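Local structure of particle-associated glycoside hydrolase (6C72) at residues A[95-100]-A[110-115]; A[179-184]-A[188-193]. The protein depolymerises the capsular polysaccharide of Acinetobacter baumannii, serving as the tailspike of bacteriophage Fri1 and probably opening the way for the phage to reach the cell. All blocks are in the same frame, centred on the assembly; numbering follows the deposited sequence.

Contact 1. Residues A[95-100]-A[110-115]; sequences AGLRAE and TTILQK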
loop_
_atom_site.group_PDB
_atom_site.type_symbol
_atom_site.label_atom_id
_atom_site.label_comp_id
_atom_site.label_asym_id
_atom_site.label_seq_id
_atom_site.Cartn_x
_atom_site.Cartn_y
_atom_site.Cartn_z
ATOM N N ALA A 95 21.919 -14.600 -35.776
ATOM C CA ALA A 95 21.194 -15.639 -36.496
ATOM C C ALA A 95 20.829 -15.210 -37.907
ATOM O O ALA A 95 20.073 -15.910 -38.586
ATOM C CB ALA A 95 19.927 -16.038 -35.742
ATOM N N GLY A 96 21.334 -14.070 -38.360
ATOM C CA GLY A 96 21.080 -13.601 -39.700
ATOM C C GLY A 96 20.032 -12.521 -39.815
ATOM O O GLY A 96 19.748 -12.085 -40.932
ATOM N N LEU A 97 19.447 -12.072 -38.709
ATOM C CA LEU A 97 18.435 -11.026 -38.790
ATOM C C LEU A 97 19.032 -9.753 -39.393
ATOM O O LEU A 97 20.133 -9.336 -39.026
ATOM C CB LEU A 97 17.862 -10.752 -37.402
ATOM C CG LEU A 97 16.634 -9.845 -37.375
ATOM C CD1 LEU A 97 15.477 -10.589 -36.721
ATOM C CD2 LEU A 97 16.941 -8.571 -36.633
ATOM N N ARG A 98 18.322 -9.151 -40.345
ATOM C CA ARG A 98 18.834 -7.967 -41.017
ATOM C C ARG A 98 18.523 -6.725 -40.190
ATOM O O ARG A 98 17.363 -6.469 -39.859
ATOM C CB ARG A 98 18.237 -7.839 -42.422
ATOM C CG ARG A 98 18.830 -8.786 -43.480
ATOM C CD ARG A 98 18.131 -8.639 -44.852
ATOM N NE ARG A 98 18.344 -7.317 -45.456
ATOM C CZ ARG A 98 17.873 -6.933 -46.646
ATOM N NH1 ARG A 98 17.147 -7.772 -47.386
ATOM N NH2 ARG A 98 18.142 -5.708 -47.103
ATOM N N ALA A 99 19.557 -5.947 -39.872
ATOM C CA ALA A 99 19.429 -4.799 -38.977
ATOM C C ALA A 99 19.147 -3.502 -39.737
ATOM O O ALA A 99 19.295 -3.416 -40.961
ATOM C CB ALA A 99 20.694 -4.625 -38.137
ATOM N N GLU A 100 18.727 -2.489 -38.978
ATOM C CA GLU A 100 18.557 -1.113 -39.459
ATOM C C GLU A 100 17.713 -1.022 -40.726
ATOM O O GLU A 100 17.907 -0.133 -41.553
ATOM C CB GLU A 100 19.906 -0.441 -39.683
ATOM C CG GLU A 100 20.817 -0.548 -38.496
ATOM C CD GLU A 100 21.351 0.801 -38.074
ATOM O OE1 GLU A 100 20.587 1.569 -37.439
ATOM O OE2 GLU A 100 22.529 1.102 -38.396
ATOM N N THR A 110 10.359 -13.827 -39.293
ATOM C CA THR A 110 9.744 -14.559 -38.189
ATOM C C THR A 110 10.561 -15.791 -37.811
ATOM O O THR A 110 10.851 -16.022 -36.631
ATOM C CB THR A 110 8.312 -14.943 -38.572
ATOM O OG1 THR A 110 7.518 -13.752 -38.681
ATOM C CG2 THR A 110 7.689 -15.887 -37.537
ATOM N N THR A 111 10.963 -16.576 -38.804
ATOM C CA THR A 111 11.681 -17.810 -38.517
ATOM C C THR A 111 12.992 -17.541 -37.786
ATOM O O THR A 111 13.339 -18.257 -36.837
ATOM C CB THR A 111 11.925 -18.571 -39.821
ATOM O OG1 THR A 111 10.664 -18.918 -40.407
ATOM C CG2 THR A 111 12.725 -19.841 -39.570
ATOM N N ILE A 112 13.705 -16.482 -38.178
ATOM C CA ILE A 112 14.999 -16.191 -37.565
ATOM C C ILE A 112 14.826 -15.803 -36.106
ATOM O O ILE A 112 15.533 -16.320 -35.230
ATOM C CB ILE A 112 15.738 -15.095 -38.352
ATOM C CG1 ILE A 112 16.198 -15.636 -39.713
ATOM C CG2 ILE A 112 16.903 -14.532 -37.537
ATOM C CD1 ILE A 112 16.676 -14.554 -40.633
ATOM N N LEU A 113 13.886 -14.889 -35.820
ATOM C CA LEU A 113 13.703 -14.427 -34.443
ATOM C C LEU A 113 13.234 -15.563 -33.548
ATOM O O LEU A 113 13.700 -15.699 -32.412
ATOM C CB LEU A 113 12.711 -13.261 -34.381
ATOM C CG LEU A 113 12.416 -12.685 -32.989
ATOM C CD1 LEU A 113 13.699 -12.295 -32.274
ATOM C CD2 LEU A 113 11.457 -11.489 -33.053
ATOM N N GLN A 114 12.332 -16.408 -34.060
ATOM C CA GLN A 114 11.851 -17.539 -33.278
ATOM C C GLN A 114 12.988 -18.496 -32.958
ATOM O O GLN A 114 13.007 -19.111 -31.888
ATOM C CB GLN A 114 10.735 -18.264 -34.027
ATOM C CG GLN A 114 9.980 -19.247 -33.145
ATOM C CD GLN A 114 9.293 -18.555 -31.981
ATOM O OE1 GLN A 114 8.419 -17.708 -32.177
ATOM N NE2 GLN A 114 9.710 -18.885 -30.763
ATOM N N LYS A 115 13.929 -18.656 -33.889
ATOM C CA LYS A 115 15.101 -19.485 -33.626
ATOM C C LYS A 115 15.898 -18.940 -32.451
ATOM O O LYS A 115 16.412 -19.705 -31.624
ATOM C CB LYS A 115 15.977 -19.560 -34.871
ATOM C CG LYS A 115 15.720 -20.708 -35.763
ATOM C CD LYS A 115 16.940 -20.887 -36.659
ATOM C CE LYS A 115 16.563 -21.037 -38.119
ATOM N NZ LYS A 115 16.043 -22.412 -38.350
#

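Contact 2. Residues A[179-184]-A[188-193]; sequences TFWHSS and QVYLVP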
loop_
_atom_site.group_PDB
_atom_site.type_symbol
_atom_site.label_atom_id
_atom_site.label_comp_id
_atom_site.label_asym_id
_atom_site.label_seq_id
_atom_site.Cartn_x
_atom_site.Cartn_y
_atom_site.Cartn_z
ATOM N N THR A 179 14.251 0.375 -32.063
ATOM C CA THR A 179 13.734 -0.897 -32.536
ATOM C C THR A 179 12.226 -0.768 -32.713
ATOM O O THR A 179 11.521 -0.387 -31.772
ATOM C CB THR A 179 14.076 -2.014 -31.552
ATOM O OG1 THR A 179 15.493 -2.074 -31.374
ATOM C CG2 THR A 179 13.574 -3.371 -32.069
ATOM N N PHE A 180 11.735 -1.075 -33.915
ATOM C CA PHE A 180 10.305 -1.047 -34.214
ATOM C C PHE A 180 9.869 -2.452 -34.618
ATOM O O PHE A 180 10.166 -2.911 -35.731
ATOM C CB PHE A 180 9.984 -0.035 -35.314
ATOM C CG PHE A 180 10.357 1.370 -34.959
ATOM C CD1 PHE A 180 9.484 2.168 -34.230
ATOM C CD2 PHE A 180 11.578 1.910 -35.367
ATOM C CE1 PHE A 180 9.833 3.467 -33.899
ATOM C CE2 PHE A 180 11.930 3.204 -35.040
ATOM C CZ PHE A 180 11.064 3.986 -34.317
ATOM N N TRP A 181 9.107 -3.099 -33.745
ATOM C CA TRP A 181 8.817 -4.525 -33.860
ATOM C C TRP A 181 7.401 -4.708 -34.402
ATOM O O TRP A 181 6.421 -4.337 -33.742
ATOM C CB TRP A 181 9.000 -5.185 -32.498
ATOM C CG TRP A 181 8.997 -6.671 -32.504
ATOM C CD1 TRP A 181 8.999 -7.487 -33.583
ATOM C CD2 TRP A 181 8.968 -7.522 -31.352
ATOM N NE1 TRP A 181 8.979 -8.795 -33.185
ATOM C CE2 TRP A 181 8.966 -8.846 -31.817
ATOM C CE3 TRP A 181 8.937 -7.288 -29.970
ATOM C CZ2 TRP A 181 8.929 -9.945 -30.951
ATOM C CZ3 TRP A 181 8.903 -8.379 -29.110
ATOM C CH2 TRP A 181 8.899 -9.690 -29.604
ATOM N N HIS A 182 7.299 -5.249 -35.613
ATOM C CA HIS A 182 6.032 -5.541 -36.265
ATOM C C HIS A 182 5.821 -7.043 -36.304
ATOM O O HIS A 182 6.742 -7.828 -36.078
ATOM C CB HIS A 182 5.977 -5.031 -37.710
ATOM C CG HIS A 182 6.422 -3.616 -37.911
ATOM N ND1 HIS A 182 5.580 -2.639 -38.399
ATOM C CD2 HIS A 182 7.634 -3.030 -37.768
ATOM C CE1 HIS A 182 6.249 -1.508 -38.526
ATOM N NE2 HIS A 182 7.494 -1.717 -38.141
ATOM N N SER A 183 4.599 -7.430 -36.644
ATOM C CA SER A 183 4.255 -8.820 -36.883
ATOM C C SER A 183 4.303 -9.132 -38.372
ATOM O O SER A 183 4.238 -8.242 -39.221
ATOM C CB SER A 183 2.865 -9.141 -36.333
ATOM O OG SER A 183 2.532 -10.492 -36.607
ATOM N N SER A 184 4.394 -10.420 -38.686
ATOM C CA SER A 184 4.360 -10.871 -40.068
ATOM C C SER A 184 2.954 -11.176 -40.570
ATOM O O SER A 184 2.807 -11.497 -41.755
ATOM C CB SER A 184 5.238 -12.107 -40.246
ATOM O OG SER A 184 4.804 -13.164 -39.412
ATOM N N GLN A 188 -0.651 -11.496 -33.715
ATOM C CA GLN A 188 0.001 -10.734 -32.657
ATOM C C GLN A 188 1.487 -10.629 -32.954
ATOM O O GLN A 188 2.025 -11.375 -33.777
ATOM C CB GLN A 188 -0.228 -11.356 -31.270
ATOM C CG GLN A 188 0.519 -12.650 -31.003
ATOM C CD GLN A 188 -0.096 -13.829 -31.741
ATOM O OE1 GLN A 188 -1.316 -14.007 -31.738
ATOM N NE2 GLN A 188 0.750 -14.661 -32.353
ATOM N N VAL A 189 2.152 -9.683 -32.284
ATOM C CA VAL A 189 3.600 -9.580 -32.428
ATOM C C VAL A 189 4.295 -10.561 -31.496
ATOM O O VAL A 189 5.135 -11.364 -31.927
ATOM C CB VAL A 189 4.085 -8.142 -32.160
ATOM C CG1 VAL A 189 5.598 -8.051 -32.357
ATOM C CG2 VAL A 189 3.371 -7.131 -33.043
ATOM N N TYR A 190 3.920 -10.534 -30.215
ATOM C CA TYR A 190 4.604 -11.261 -29.148
ATOM C C TYR A 190 3.569 -12.057 -28.350
ATOM O O TYR A 190 2.835 -11.494 -27.532
ATOM C CB TYR A 190 5.358 -10.285 -28.250
ATOM C CG TYR A 190 6.449 -10.898 -27.399
ATOM C CD1 TYR A 190 7.076 -12.088 -27.774
ATOM C CD2 TYR A 190 6.845 -10.283 -26.200
ATOM C CE1 TYR A 190 8.089 -12.635 -26.997
ATOM C CE2 TYR A 190 7.851 -10.828 -25.403
ATOM C CZ TYR A 190 8.470 -11.998 -25.808
ATOM O OH TYR A 190 9.469 -12.532 -25.026
ATOM N N LEU A 191 3.505 -13.362 -28.576
ATOM C CA LEU A 191 2.572 -14.240 -27.880
ATOM C C LEU A 191 3.267 -14.933 -26.713
ATOM O O LEU A 191 4.319 -15.554 -26.886
ATOM C CB LEU A 191 1.989 -15.276 -28.840
ATOM C CG LEU A 191 1.083 -16.360 -28.245
ATOM C CD1 LEU A 191 -0.199 -15.772 -27.672
ATOM C CD2 LEU A 191 0.797 -17.442 -29.280
ATOM N N VAL A 192 2.690 -14.818 -25.527
ATOM C CA VAL A 192 3.244 -15.523 -24.380
ATOM C C VAL A 192 2.321 -16.691 -24.053
ATOM O O VAL A 192 1.323 -16.503 -23.346
ATOM C CB VAL A 192 3.416 -14.598 -23.174
ATOM C CG1 VAL A 192 4.207 -15.305 -22.106
ATOM C CG2 VAL A 192 4.081 -13.282 -23.593
ATOM N N PRO A 193 2.620 -17.902 -24.532
ATOM C CA PRO A 193 1.706 -19.035 -24.342
ATOM C C PRO A 193 1.514 -19.355 -22.872
ATOM O O PRO A 193 2.286 -18.932 -22.010
ATOM C CB PRO A 193 2.413 -20.203 -25.050
ATOM C CG PRO A 193 3.383 -19.587 -25.942
ATOM C CD PRO A 193 3.820 -18.287 -25.285
#

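Contact 1. Residues A[95-100]-A[110-115]
Ile112 lays its branched side chain over the backbone of Ala95, Gly96 and Leu97, meeting main-chain as well as side-chain atoms. Its gamma methyl does most of the touching: CG2 of Ile112 stands 3.6 Å from the carbonyl O of Ala95 and 3.7 Å from the backbone N of Leu97. The same methyl meets the CB atoms on both sides of the glycine, with Ile112 CG2 3.8 Å from Ala95 CB and 3.9 Å from Leu97 CB. The other branch reaches further along the loop, and Ile112 CD1 comes to 4.0 Å from the carbonyl O of Gly96. A chi1 of -70° gives this division of labour, since it sets CG1 beside the backbone N of Ile112 itself and CG2 anti to that N. Gly96 has a positive phi (101°), a conformation that glycine accepts readily, and Ile112 CD1 lies close by. Helix 110-122 probably closes the N-terminal end of the right-handed parallel beta-helix, as capping helices do in related tailspikes and pectate lyases, and the loop that follows strand 89-91 runs across its first turn. No hydrogen bond links the two segments; they meet by van der Waals packing of Ile112 on backbone and CB atoms. Leu97 continues inward to touch Ile135 of strand 133-140, and Leu113, next to Ile112 on the helix, packs on Ala137 and Ala139 of the same strand. Further along the loop, the backbone N of Arg98 is hydrogen-bonded to Gln109 OE1, just before the helix.

Contact 2. Residues A[179-184]-A[188-193]
The two segments follow one another closely in the chain, with three residues between them, and come nearest where the CA atoms of Ser183 and Val189 lie 4.6 Å apart. The chain turns a corner at Val189 and Tyr190 before running on through Leu191 and Val192. Ser183 and Gln188 make the one hydrogen bond across the contact: Ser183 OG donates to Gln188 O over 3.0 Å, approaching from well above the carbonyl plane. Strands 179-182 and 188-192 both pair in parallel with strand 133-140 and form successive sides of one coil of the beta-helix, with Trp181 and Val189 meeting inside the bend. Val189 CG1 sits over one face of the Trp181 indole in a CH-pi contact, 3.4 Å from the centroid of the five-membered ring and only 5° off its normal. With chi1 of Val189 at -178°, CG1 swings to the indole and Val189 CG2 is left by Ser183, 3.9 Å from Ser183 CB. Farther out on the indole, Trp181 CH2 rests over one face of the Tyr190 ring, 3.5 Å from Tyr190 CG; the two ring planes make 48°. The polar ends are satisfied elsewhere: Trp181 NE1 is hydrogen-bonded to Ala137 O, and Tyr190 OH to Gly200 O. Outside the coil, the amide of Gln188 is hydrogen-bonded to Glu160 and Asn164 of a second subunit.

In the fold
Contact 1 closes before contact 2 opens along the chain, and their centres lie 13 Å apart, on the same side of the chain's centre. Strand 133-140 joins them: helix 110-122 packs on it, and both strands of contact 2 pair with it in parallel. The contacts also touch directly, through Leu113 CD2 against Trp181 CZ2 at 3.6 Å and a probable hydrogen bond of 2.9 Å between Thr110 OG1 and Ser184 OG. Contact 1 thus probably belongs to the cap at the N-terminal end of the beta-helix, and contact 2 to an early coil beneath it, where the trimer interface is also reached.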